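Local coordinates for Nitrate/nitrite sensor protein narX (Escherichia coli K12, PDB 3EZI) that senses nitrate and nitrite as the periplasmic sensor domain of a histidine kinase that signals to NarL and NarP, at residues A21-S26 against Q77-V82; D52-Q57 against S98-T103. All coordinates share one frame; numbering follows the deposited sequence. Where two conformers were deposited one is given.

Contact 1. Residues A21-S26 against Q77-V82; sequences AAVPLS and QNRETV
The R79 guanidinium reaches across to the turn that ends helix 3-22, where backbone polar groups gather round one of its nitrogens. The amide N of V23 lies in its plane at the edge, 4.0 Å from R79 NH1, whereas the carbonyl oxygens of A21 and V23 approach obliquely. R79 NH1 gives a weak hydrogen bond to V23 O at 3.2 Å, bent to 121° at the hydrogen; its stronger bond goes to L20 O, one residue ahead of the segment. A21 O is also 3.2 Å from R79 NH1. Positive charge therefore sits among carbonyls at the C-terminal end of a helix, where the helix dipole would be expected to favour it. The arginine gets there through a bend at its third torsion (chi3 -96°), which brings the planar group up to A21-S26.

The rest is van der Waals packing, largely against backbone carbonyls. V23 is buried and carries much of it: CG1, anti to the backbone N (chi1 163°), packs against the backbone of N78, 3.6 Å from N78 O. V23 CG2 looks instead to V82 CG1, at a looser 4.5 Å. Next along, P24 follows a cis peptide bond and brings its ring carbons up to Q77 O, nearest through P24 CD at 3.7 Å.

Two interhelix connections thus meet at one end of the helical bundle: A21-S26 leaves helix 3-22 on the way to helix 30-40, and Q77-V82 joins helix 55-75 to helix 82-99. V23 and V82 share L73 of helix 55-75 and A76 as neighbours, and V82 also touches L20 of helix 3-22.

Contact 2. Residues D52-Q57 against S98-T103; sequences DGQLAQ and SGFDRT
D52 and Q54 meet F100 and D101 through one side-chain-to-backbone hydrogen bond beside an amide packed over an aromatic ring, between the end of helix 43-52 with the link that follows and the chain that leaves helix 82-99. The D52 carboxylate ties down that departing chain: D101 N donates to D52 OD1 at 2.9 Å, nearly straight at 167°, although the donor comes from well above the carboxylate plane. The same oxygen lies 3.4 Å from F100 CA. An alanine in place of D52 would probably leave the amide of D101 without its acceptor here and let the chain beyond helix 82-99 move more freely.

Q54, bent at its second torsion (chi2 -131°), sets its amide across the F100 ring with the two planes 79° apart. Its NE2 stands over one face, displaced toward the rim, 3.1 Å from F100 CD1, and has its hydrogen-bond partner in L96 O of helix 82-99. Q54 OE1 meets G99 CA at 3.4 Å; in this conformer a CB on G99 would clash with that oxygen. Q54 was modelled in two conformers, so its approach to the ring and to G99 is less certain.

Each segment also shapes its own turn. G53, with positive phi, ends helix 43-52 in a Schellman motif and sends the chain toward helix 55-75. D101 forms an Asx turn, its OD1 accepting from T103 N at 2.9 Å.

Around this corner the F100 ring packs on L45 and A48 of helix 43-52 and on A5 and I6 of helix 3-22, Q54 also touches A49, and S2 OG bonds to D101 O. Q57 NE2 bonds to Q95 OE1, linking helices 55-75 and 82-99.

In the fold
Contacts 1 and 2 lie at opposite ends of the helical bundle, on opposite sides of the chain's centre. Their centres are 32 Å apart and their nearest atoms about 18 Å, so they do not touch; the long helices 3-22, 55-75 and 82-99 span the distance between them. Along the chain their segments alternate. Contact 2 lies by both chain termini, which in the full protein lead to the membrane-spanning helices, so it is probably the membrane-proximal end, with contact 1 the distal one. The domain is without ligand here, and neither contact is placed relative to bound nitrate.

Contact 1. Residues A21-S26 against Q77-V82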
ATOM      1  N   ALA A  21      -7.235  10.849   4.819  1.00 14.52           N
ATOM      2  CA  ALA A  21      -7.436  12.182   5.388  1.00 12.59           C
ATOM      3  C   ALA A  21      -7.997  13.162   4.349  1.00 14.49           C
ATOM      4  O   ALA A  21      -8.596  14.201   4.716  1.00 14.36           O
ATOM      5  CB  ALA A  21      -6.095  12.715   5.973  1.00 14.76           C
ATOM      6  N   ALA A  22      -7.836  12.829   3.068  1.00 13.93           N
ATOM      7  CA  ALA A  22      -8.331  13.690   1.966  1.00 13.72           C
ATOM      8  C   ALA A  22      -9.790  13.372   1.533  1.00 15.01           C
ATOM      9  O   ALA A  22     -10.369  14.120   0.760  1.00 15.74           O
ATOM     10  CB  ALA A  22      -7.383  13.580   0.728  1.00 13.77           C
ATOM     11  N   VAL A  23     -10.365  12.284   2.032  1.00 16.87           N
ATOM     12  CA  VAL A  23     -11.758  11.856   1.705  1.00 16.12           C
ATOM     13  C   VAL A  23     -12.741  12.976   2.149  1.00 18.44           C
ATOM     14  O   VAL A  23     -12.641  13.460   3.269  1.00 17.15           O
ATOM     15  CB  VAL A  23     -12.088  10.554   2.465  1.00 17.63           C
ATOM     16  CG1 VAL A  23     -13.606  10.303   2.505  1.00 16.19           C
ATOM     17  CG2 VAL A  23     -11.362   9.350   1.819  1.00 16.56           C
ATOM     18  N   PRO A  24     -13.696  13.394   1.273  1.00 18.26           N
ATOM     19  CA  PRO A  24     -13.936  12.906  -0.095  1.00 17.95           C
ATOM     20  C   PRO A  24     -12.914  13.436  -1.106  1.00 18.64           C
ATOM     21  O   PRO A  24     -12.594  14.637  -1.153  1.00 16.38           O
ATOM     22  CB  PRO A  24     -15.376  13.372  -0.396  1.00 20.08           C
ATOM     23  CG  PRO A  24     -15.457  14.707   0.416  1.00 21.81           C
ATOM     24  CD  PRO A  24     -14.787  14.289   1.728  1.00 22.14           C
ATOM     25  N   LEU A  25     -12.411  12.527  -1.934  1.00 15.39           N
ATOM     26  CA  LEU A  25     -11.385  12.874  -2.907  1.00 17.99           C
ATOM     27  C   LEU A  25     -11.975  13.683  -4.057  1.00 17.50           C
ATOM     28  O   LEU A  25     -13.180  13.588  -4.326  1.00 23.56           O
ATOM     29  CB  LEU A  25     -10.711  11.598  -3.448  1.00 15.70           C
ATOM     30  CG  LEU A  25     -10.176  10.591  -2.389  1.00 14.40           C
ATOM     31  CD1 LEU A  25      -9.532   9.366  -3.080  1.00 11.70           C
ATOM     32  CD2 LEU A  25      -9.130  11.298  -1.494  1.00 11.56           C
ATOM     33  N   SER A  26     -11.111  14.484  -4.688  1.00 20.56           N
ATOM     34  CA  SER A  26     -11.445  15.329  -5.840  1.00 23.78           C
ATOM     35  C   SER A  26     -10.253  15.316  -6.833  1.00 23.03           C
ATOM     36  O   SER A  26      -9.268  14.597  -6.630  1.00 20.50           O
ATOM     37  CB  SER A  26     -11.754  16.766  -5.376  1.00 25.88           C
ATOM     38  OG  SER A  26     -10.677  17.326  -4.633  1.00 31.10           O
ATOM     39  N   GLN A  77     -17.862   9.202   0.864  1.00 18.46           N
ATOM     40  CA  GLN A  77     -18.307  10.576   1.103  1.00 22.96           C
ATOM     41  C   GLN A  77     -17.802  11.043   2.469  1.00 22.46           C
ATOM     42  O   GLN A  77     -17.719  12.269   2.719  1.00 23.20           O
ATOM     43  CB  GLN A  77     -19.843  10.696   1.035  1.00 24.99           C
ATOM     44  CG  GLN A  77     -20.415  10.511  -0.368  1.00 31.67           C
ATOM     45  CD  GLN A  77     -19.680  11.335  -1.424  1.00 34.34           C
ATOM     46  OE1 GLN A  77     -19.681  12.568  -1.394  1.00 35.29           O
ATOM     47  NE2 GLN A  77     -19.039  10.643  -2.368  1.00 36.58           N
ATOM     48  N   ASN A  78     -17.487  10.063   3.332  1.00 21.04           N
ATOM     49  CA  ASN A  78     -16.933  10.295   4.685  1.00 23.82           C
ATOM     50  C   ASN A  78     -15.972   9.148   5.070  1.00 23.61           C
ATOM     51  O   ASN A  78     -15.854   8.190   4.321  1.00 19.33           O
ATOM     52  CB  ASN A  78     -18.068  10.412   5.713  1.00 26.37           C
ATOM     53  CG  ASN A  78     -18.975   9.222   5.711  1.00 30.63           C
ATOM     54  OD1 ASN A  78     -18.568   8.115   6.049  1.00 30.70           O
ATOM     55  ND2 ASN A  78     -20.233   9.439   5.326  1.00 32.02           N
ATOM     56  N   ARG A  79     -15.276   9.241   6.211  1.00 23.85           N
ATOM     57  CA  ARG A  79     -14.306   8.182   6.612  1.00 23.69           C
ATOM     58  C   ARG A  79     -14.871   6.977   7.343  1.00 27.54           C
ATOM     59  O   ARG A  79     -14.167   6.003   7.636  1.00 26.31           O
ATOM     60  CB  ARG A  79     -13.181   8.809   7.450  1.00 21.08           C
ATOM     61  CG  ARG A  79     -12.247   9.727   6.638  1.00 20.46           C
ATOM     62  CD  ARG A  79     -11.148  10.359   7.536  1.00 22.16           C
ATOM     63  NE  ARG A  79     -11.559  11.686   7.965  1.00 25.05           N
ATOM     64  CZ  ARG A  79     -11.556  12.741   7.159  1.00 27.24           C
ATOM     65  NH1 ARG A  79     -11.149  12.601   5.915  1.00 29.33           N
ATOM     66  NH2 ARG A  79     -12.030  13.908   7.573  1.00 27.98           N
ATOM     67  N   GLU A  80     -16.168   7.041   7.604  1.00 30.05           N
ATOM     68  CA  GLU A  80     -16.915   6.008   8.313  1.00 32.13           C
ATOM     69  C   GLU A  80     -16.582   4.545   8.016  1.00 28.44           C
ATOM     70  O   GLU A  80     -16.182   3.821   8.913  1.00 30.57           O
ATOM     71  CB  GLU A  80     -18.416   6.250   8.081  1.00 36.16           C
ATOM     72  CG  GLU A  80     -19.355   5.518   9.021  1.00 43.39           C
ATOM     73  CD  GLU A  80     -20.775   5.532   8.504  1.00 46.18           C
ATOM     74  OE1 GLU A  80     -21.281   6.630   8.169  1.00 48.48           O
ATOM     75  OE2 GLU A  80     -21.381   4.437   8.426  1.00 50.98           O
ATOM     76  N   THR A  81     -16.752   4.081   6.787  1.00 26.00           N
ATOM     77  CA  THR A  81     -16.457   2.662   6.547  1.00 26.67           C
ATOM     78  C   THR A  81     -15.121   2.410   5.834  1.00 26.79           C
ATOM     79  O   THR A  81     -14.490   1.344   6.001  1.00 24.98           O
ATOM     80  CB  THR A  81     -17.597   1.981   5.729  1.00 31.73           C
ATOM     81  OG1 THR A  81     -17.731   2.642   4.470  1.00 30.48           O
ATOM     82  CG2 THR A  81     -18.947   2.056   6.494  1.00 30.32           C
ATOM     83  N   VAL A  82     -14.667   3.373   5.043  1.00 21.77           N
ATOM     84  CA  VAL A  82     -13.404   3.134   4.343  1.00 19.76           C
ATOM     85  C   VAL A  82     -12.200   3.164   5.303  1.00 19.54           C
ATOM     86  O   VAL A  82     -11.111   2.744   4.952  1.00 18.99           O
ATOM     87  CB  VAL A  82     -13.230   4.143   3.144  1.00 22.47           C
ATOM     88  CG1 VAL A  82     -12.959   5.575   3.636  1.00 14.19           C
ATOM     89  CG2 VAL A  82     -12.146   3.654   2.222  1.00 22.84           C
TER

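Contact 2. Residues D52-Q57 against S98-T103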
ATOM      1  N   ASP A  52      12.936 -13.191  -1.061  1.00 20.78           N
ATOM      2  CA  ASP A  52      12.446 -13.689   0.219  1.00 21.19           C
ATOM      3  C   ASP A  52      11.204 -14.598   0.185  1.00 23.41           C
ATOM      4  O   ASP A  52      10.681 -14.959   1.241  1.00 24.54           O
ATOM      5  CB  ASP A  52      12.222 -12.496   1.169  1.00 22.41           C
ATOM      6  CG  ASP A  52      13.554 -11.774   1.552  1.00 25.89           C
ATOM      7  OD1 ASP A  52      13.517 -10.673   2.155  1.00 28.17           O
ATOM      8  OD2 ASP A  52      14.642 -12.306   1.242  1.00 23.01           O
ATOM      9  N   GLY A  53      10.754 -14.975  -1.013  1.00 23.65           N
ATOM     10  CA  GLY A  53       9.592 -15.850  -1.157  1.00 23.45           C
ATOM     11  C   GLY A  53       8.286 -15.230  -0.689  1.00 24.51           C
ATOM     12  O   GLY A  53       7.456 -15.898  -0.073  1.00 26.25           O
ATOM     13  N   GLN A  54       8.081 -13.955  -1.000  0.50 22.45           N
ATOM     14  CA  GLN A  54       6.863 -13.251  -0.602  0.50 22.42           C
ATOM     15  C   GLN A  54       6.078 -12.769  -1.817  0.50 21.92           C
ATOM     16  O   GLN A  54       5.077 -12.060  -1.662  0.50 21.74           O
ATOM     17  CB  GLN A  54       7.191 -11.982   0.190  0.50 22.02           C
ATOM     18  CG  GLN A  54       8.081 -12.117   1.365  0.50 25.72           C
ATOM     19  CD  GLN A  54       7.486 -11.422   2.545  0.50 23.47           C
ATOM     20  OE1 GLN A  54       6.599 -11.959   3.194  0.50 24.01           O
ATOM     21  NE2 GLN A  54       7.936 -10.206   2.812  0.50 26.09           N
ATOM     22  N   LEU A  55       6.516 -13.132  -3.015  1.00 21.94           N
ATOM     23  CA  LEU A  55       5.840 -12.617  -4.230  1.00 24.82           C
ATOM     24  C   LEU A  55       4.308 -12.733  -4.223  1.00 22.88           C
ATOM     25  O   LEU A  55       3.590 -11.799  -4.651  1.00 19.76           O
ATOM     26  CB  LEU A  55       6.405 -13.250  -5.508  1.00 24.80           C
ATOM     27  CG  LEU A  55       5.999 -12.491  -6.787  1.00 26.35           C
ATOM     28  CD1 LEU A  55       6.340 -11.012  -6.629  1.00 26.34           C
ATOM     29  CD2 LEU A  55       6.731 -13.081  -8.015  1.00 24.87           C
ATOM     30  N   ALA A  56       3.783 -13.857  -3.751  1.00 22.25           N
ATOM     31  CA  ALA A  56       2.332 -14.001  -3.697  1.00 23.47           C
ATOM     32  C   ALA A  56       1.671 -13.009  -2.731  1.00 22.96           C
ATOM     33  O   ALA A  56       0.549 -12.506  -2.963  1.00 21.98           O
ATOM     34  CB  ALA A  56       1.956 -15.443  -3.299  1.00 27.66           C
ATOM     35  N   GLN A  57       2.347 -12.737  -1.619  1.00 19.74           N
ATOM     36  CA  GLN A  57       1.821 -11.818  -0.641  1.00 21.92           C
ATOM     37  C   GLN A  57       1.854 -10.394  -1.191  1.00 18.89           C
ATOM     38  O   GLN A  57       0.912  -9.614  -0.959  1.00 19.79           O
ATOM     39  CB  GLN A  57       2.634 -11.915   0.645  1.00 23.32           C
ATOM     40  CG  GLN A  57       2.224 -10.934   1.687  1.00 31.86           C
ATOM     41  CD  GLN A  57       2.055 -11.610   3.020  1.00 38.27           C
ATOM     42  OE1 GLN A  57       3.000 -12.184   3.571  1.00 37.87           O
ATOM     43  NE2 GLN A  57       0.837 -11.564   3.544  1.00 39.98           N
ATOM     44  N   SER A  98       7.148  -8.288   7.886  0.50 23.92           N
ATOM     45  CA  SER A  98       7.527  -9.353   8.826  0.50 24.02           C
ATOM     46  C   SER A  98       8.218 -10.498   8.106  0.50 25.06           C
ATOM     47  O   SER A  98       9.174 -11.081   8.628  0.50 26.86           O
ATOM     48  CB  SER A  98       6.292  -9.892   9.596  0.50 25.84           C
ATOM     49  OG  SER A  98       5.450 -10.731   8.800  0.50 25.46           O
ATOM     50  N   GLY A  99       7.742 -10.793   6.899  1.00 24.70           N
ATOM     51  CA  GLY A  99       8.291 -11.872   6.091  1.00 22.39           C
ATOM     52  C   GLY A  99       9.608 -11.606   5.349  1.00 21.32           C
ATOM     53  O   GLY A  99      10.218 -12.521   4.800  1.00 21.53           O
ATOM     54  N   PHE A 100      10.054 -10.364   5.312  1.00 20.95           N
ATOM     55  CA  PHE A 100      11.327 -10.083   4.648  1.00 22.08           C
ATOM     56  C   PHE A 100      12.473 -10.474   5.592  1.00 23.01           C
ATOM     57  O   PHE A 100      12.293 -10.504   6.817  1.00 21.68           O
ATOM     58  CB  PHE A 100      11.485  -8.594   4.328  1.00 21.26           C
ATOM     59  CG  PHE A 100      10.639  -8.095   3.187  1.00 22.50           C
ATOM     60  CD1 PHE A 100      10.537  -8.802   1.991  1.00 25.79           C
ATOM     61  CD2 PHE A 100       9.992  -6.868   3.289  1.00 21.48           C
ATOM     62  CE1 PHE A 100       9.810  -8.287   0.923  1.00 27.18           C
ATOM     63  CE2 PHE A 100       9.262  -6.350   2.221  1.00 21.53           C
ATOM     64  CZ  PHE A 100       9.176  -7.061   1.038  1.00 23.73           C
ATOM     65  N   ASP A 101      13.651 -10.774   5.036  1.00 23.49           N
ATOM     66  CA  ASP A 101      14.817 -11.102   5.892  1.00 22.83           C
ATOM     67  C   ASP A 101      15.354  -9.719   6.283  1.00 25.14           C
ATOM     68  O   ASP A 101      15.838  -8.963   5.430  1.00 21.87           O
ATOM     69  CB  ASP A 101      15.892 -11.910   5.126  1.00 23.34           C
ATOM     70  CG  ASP A 101      17.043 -12.412   6.042  1.00 30.22           C
ATOM     71  OD1 ASP A 101      17.467 -11.680   6.967  1.00 24.91           O
ATOM     72  OD2 ASP A 101      17.544 -13.545   5.819  1.00 30.59           O
ATOM     73  N   ARG A 102      15.217  -9.385   7.572  1.00 22.47           N
ATOM     74  CA  ARG A 102      15.640  -8.101   8.120  1.00 22.52           C
ATOM     75  C   ARG A 102      17.029  -8.181   8.797  1.00 23.51           C
ATOM     76  O   ARG A 102      17.441  -7.243   9.500  1.00 21.94           O
ATOM     77  CB  ARG A 102      14.582  -7.624   9.144  1.00 26.44           C
ATOM     78  CG  ARG A 102      13.222  -7.169   8.545  1.00 29.58           C
ATOM     79  CD  ARG A 102      12.060  -7.223   9.549  1.00 31.76           C
ATOM     80  NE  ARG A 102      11.716  -8.598   9.893  1.00 31.69           N
ATOM     81  CZ  ARG A 102      11.995  -9.179  11.066  1.00 34.45           C
ATOM     82  NH1 ARG A 102      12.615  -8.501  12.026  1.00 25.61           N
ATOM     83  NH2 ARG A 102      11.685 -10.462  11.255  1.00 31.38           N
ATOM     84  N   THR A 103      17.762  -9.281   8.596  1.00 21.47           N
ATOM     85  CA  THR A 103      19.088  -9.408   9.234  1.00 23.81           C
ATOM     86  C   THR A 103      20.223  -8.629   8.517  1.00 27.96           C
ATOM     87  O   THR A 103      20.177  -8.410   7.298  1.00 27.86           O
ATOM     88  CB  THR A 103      19.502 -10.891   9.373  1.00 22.37           C
ATOM     89  OG1 THR A 103      19.725 -11.461   8.072  1.00 20.37           O
ATOM     90  CG2 THR A 103      18.418 -11.662  10.123  1.00 18.79           C
TER